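Local coordinates for lectin CEL-IV, C-type (PDB 3ALU), which binds galactose-containing sugars such as raffinose at a calcium site, as a tetrameric C-type lectin of the sea cucumber Cucumaria echinata, at residues Asn13-Arg18 against Leu51-Ser56. Sequence-based numbering, arbitrary orientation.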
ATOM      1  N   ASN A  13      -4.355   9.990  -5.307  1.00 18.63           N
ATOM      2  CA  ASN A  13      -3.316  10.090  -6.334  1.00 21.10           C
ATOM      3  C   ASN A  13      -1.886  10.080  -5.787  1.00 21.26           C
ATOM      4  O   ASN A  13      -1.049  10.870  -6.214  1.00 21.87           O
ATOM      5  CB  ASN A  13      -3.535  11.357  -7.139  1.00 22.52           C
ATOM      6  CG  ASN A  13      -3.415  11.109  -8.614  1.00 29.80           C
ATOM      7  OD1 ASN A  13      -2.309  11.018  -9.143  1.00 32.26           O
ATOM      8  ND2 ASN A  13      -4.560  10.973  -9.292  1.00 35.88           N
ATOM      9  N   GLY A  14      -1.634   9.215  -4.811  1.00 19.71           N
ATOM     10  CA  GLY A  14      -0.282   9.050  -4.287  1.00 19.77           C
ATOM     11  C   GLY A  14       0.125   9.931  -3.129  1.00 19.11           C
ATOM     12  O   GLY A  14       1.217   9.776  -2.591  1.00 20.45           O
ATOM     13  N   LYS A  15      -0.761  10.834  -2.732  1.00 17.18           N
ATOM     14  CA  LYS A  15      -0.475  11.759  -1.615  1.00 15.74           C
ATOM     15  C   LYS A  15      -1.434  11.530  -0.457  1.00 14.71           C
ATOM     16  O   LYS A  15      -2.547  11.085  -0.654  1.00 14.36           O
ATOM     17  CB  LYS A  15      -0.604  13.204  -2.085  1.00 16.55           C
ATOM     18  CG  LYS A  15       0.502  13.572  -3.047  1.00 19.43           C
ATOM     19  CD  LYS A  15       0.285  14.954  -3.650  1.00 21.62           C
ATOM     20  CE  LYS A  15       0.614  16.029  -2.644  1.00 22.39           C
ATOM     21  NZ  LYS A  15       0.693  17.374  -3.342  1.00 20.09           N
ATOM     22  N   CYS A  16      -0.994  11.887   0.758  1.00 14.25           N
ATOM     23  CA  CYS A  16      -1.797  11.671   1.942  1.00 12.90           C
ATOM     24  C   CYS A  16      -2.142  13.023   2.568  1.00 12.37           C
ATOM     25  O   CYS A  16      -1.249  13.893   2.725  1.00 13.73           O
ATOM     26  CB  CYS A  16      -1.027  10.859   2.991  1.00 12.56           C
ATOM     27  SG  CYS A  16      -0.644   9.190   2.397  1.00 17.33           S
ATOM     28  N   PHE A  17      -3.416  13.187   2.867  1.00 12.24           N
ATOM     29  CA  PHE A  17      -3.932  14.468   3.347  1.00 12.38           C
ATOM     30  C   PHE A  17      -4.672  14.319   4.652  1.00 12.53           C
ATOM     31  O   PHE A  17      -5.241  13.270   4.955  1.00 12.73           O
ATOM     32  CB  PHE A  17      -4.918  15.035   2.333  1.00 11.11           C
ATOM     33  CG  PHE A  17      -4.321  15.307   0.963  1.00 12.88           C
ATOM     34  CD1 PHE A  17      -4.487  14.389  -0.073  1.00 13.24           C
ATOM     35  CD2 PHE A  17      -3.625  16.482   0.714  1.00 13.56           C
ATOM     36  CE1 PHE A  17      -3.971  14.643  -1.351  1.00 17.37           C
ATOM     37  CE2 PHE A  17      -3.102  16.752  -0.542  1.00 13.87           C
ATOM     38  CZ  PHE A  17      -3.259  15.859  -1.581  1.00 14.67           C
ATOM     39  N   ARG A  18      -4.722  15.423   5.401  1.00 12.95           N
ATOM     40  CA  ARG A  18      -5.529  15.470   6.609  1.00 12.86           C
ATOM     41  C   ARG A  18      -5.955  16.918   6.882  1.00 12.72           C
ATOM     42  O   ARG A  18      -5.148  17.867   6.810  1.00 12.37           O
ATOM     43  CB  ARG A  18      -4.768  14.882   7.793  1.00 13.40           C
ATOM     44  CG  ARG A  18      -5.627  14.822   9.087  1.00 14.78           C
ATOM     45  CD  ARG A  18      -4.967  13.942  10.143  1.00 15.56           C
ATOM     46  NE  ARG A  18      -5.666  14.186  11.380  1.00 18.49           N
ATOM     47  CZ  ARG A  18      -5.137  13.891  12.567  1.00 24.76           C
ATOM     48  NH1 ARG A  18      -3.947  13.307  12.632  1.00 22.07           N
ATOM     49  NH2 ARG A  18      -5.796  14.182  13.661  1.00 28.18           N
ATOM     50  N   LEU A  51       1.488  22.457   4.135  1.00 11.55           N
ATOM     51  CA  LEU A  51       0.117  22.696   3.723  1.00 10.57           C
ATOM     52  C   LEU A  51      -0.026  22.101   2.318  1.00 11.89           C
ATOM     53  O   LEU A  51       0.939  22.056   1.546  1.00 12.18           O
ATOM     54  CB  LEU A  51      -0.182  24.177   3.702  1.00 11.34           C
ATOM     55  CG  LEU A  51      -0.401  24.824   5.060  1.00 10.10           C
ATOM     56  CD1 LEU A  51      -0.297  26.349   4.937  1.00 12.56           C
ATOM     57  CD2 LEU A  51      -1.751  24.430   5.594  1.00 11.25           C
ATOM     58  N   ALA A  52      -1.247  21.651   1.981  1.00 10.23           N
ATOM     59  CA  ALA A  52      -1.480  20.911   0.760  1.00 10.49           C
ATOM     60  C   ALA A  52      -1.209  21.762  -0.477  1.00 11.30           C
ATOM     61  O   ALA A  52      -1.591  22.916  -0.498  1.00 11.18           O
ATOM     62  CB  ALA A  52      -2.925  20.430   0.725  1.00 12.47           C
ATOM     63  N   SER A  53      -0.599  21.161  -1.483  1.00 11.06           N
ATOM     64  CA  SER A  53      -0.546  21.796  -2.828  1.00 11.82           C
ATOM     65  C   SER A  53      -1.529  21.062  -3.738  1.00 12.35           C
ATOM     66  O   SER A  53      -1.929  19.970  -3.384  1.00 14.49           O
ATOM     67  CB  SER A  53       0.841  21.748  -3.389  1.00 12.12           C
ATOM     68  OG  SER A  53       1.357  20.425  -3.617  1.00 12.40           O
ATOM     69  N   ILE A  54      -1.910  21.668  -4.884  1.00 12.70           N
ATOM     70  CA  ILE A  54      -3.028  21.134  -5.695  1.00 12.40           C
ATOM     71  C   ILE A  54      -2.600  21.275  -7.140  1.00 13.00           C
ATOM     72  O   ILE A  54      -2.179  22.384  -7.541  1.00 12.77           O
ATOM     73  CB  ILE A  54      -4.338  21.908  -5.423  1.00 11.69           C
ATOM     74  CG1 ILE A  54      -4.680  21.883  -3.902  1.00 12.56           C
ATOM     75  CG2 ILE A  54      -5.500  21.365  -6.295  1.00 10.80           C
ATOM     76  CD1 ILE A  54      -5.875  22.764  -3.476  1.00 11.69           C
ATOM     77  N   HIS A  55      -2.693  20.181  -7.915  1.00 12.63           N
ATOM     78  CA  HIS A  55      -2.047  20.167  -9.251  1.00 13.66           C
ATOM     79  C   HIS A  55      -2.940  19.758 -10.393  1.00 14.40           C
ATOM     80  O   HIS A  55      -2.479  19.622 -11.540  1.00 14.83           O
ATOM     81  CB  HIS A  55      -0.813  19.303  -9.193  1.00 14.20           C
ATOM     82  CG  HIS A  55       0.205  19.895  -8.300  1.00 14.49           C
ATOM     83  ND1 HIS A  55       0.383  19.482  -6.990  1.00 19.26           N
ATOM     84  CD2 HIS A  55       0.988  20.973  -8.475  1.00 10.86           C
ATOM     85  CE1 HIS A  55       1.306  20.243  -6.427  1.00 14.00           C
ATOM     86  NE2 HIS A  55       1.681  21.161  -7.301  1.00 18.85           N
ATOM     87  N   SER A  56      -4.220  19.597 -10.093  1.00 13.09           N
ATOM     88  CA  SER A  56      -5.195  19.206 -11.125  1.00 14.14           C
ATOM     89  C   SER A  56      -6.618  19.465 -10.673  1.00 13.84           C
ATOM     90  O   SER A  56      -6.894  19.603  -9.463  1.00 14.15           O
ATOM     91  CB  SER A  56      -5.043  17.710 -11.517  1.00 15.10           C
ATOM     92  OG  SER A  56      -5.591  16.864 -10.499  1.00 16.12           O
TER
HETATM   93  O   HOH W   1      -1.644  17.489  -4.404  1.00 34.15           O
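Lys15 and Phe17 meet Ala52 and Ser53 in a largely buried contact, part polar and part apolar, that joins strand 15-21 to the loop leading from strand 45-51 into helix 57-70. Strand 143-148 pairs with both strands, so the contact spans a shared neighbour in the sheet of the C-type lectin fold, away from the calcium and sugar site. The apolar half is a single touch of methyl on ring edge: CB of Ala52 sits near the plane of the Phe17 ring, 3.9 Å from CE2. Ile146 of the shared strand touches both side chains, and Leu63 of helix 57-70 also packs on Phe17.

In the polar half, the Lys15 chain bends at chi3 (75°), which turns NZ toward the loop, 3.1 Å from Ser53 OG. A water in the plane of the Phe17 ring, at its edge, accepts from Lys15 NZ at 2.6 Å and donates to Ser53 O at 2.7 Å. Gln148 OE1 receives hydrogen bonds from both Lys15 NZ and Ser53 N, a second link between the segments, while Ser53 OG is bonded to Asp100.

The case illustrates how a strand lysine can be joined to the backbone of a loop indirectly: one water carries its nitrogen to the Ser53 carbonyl, and one shared acceptor, Gln148 OE1, ties the same nitrogen to the Ser53 amide.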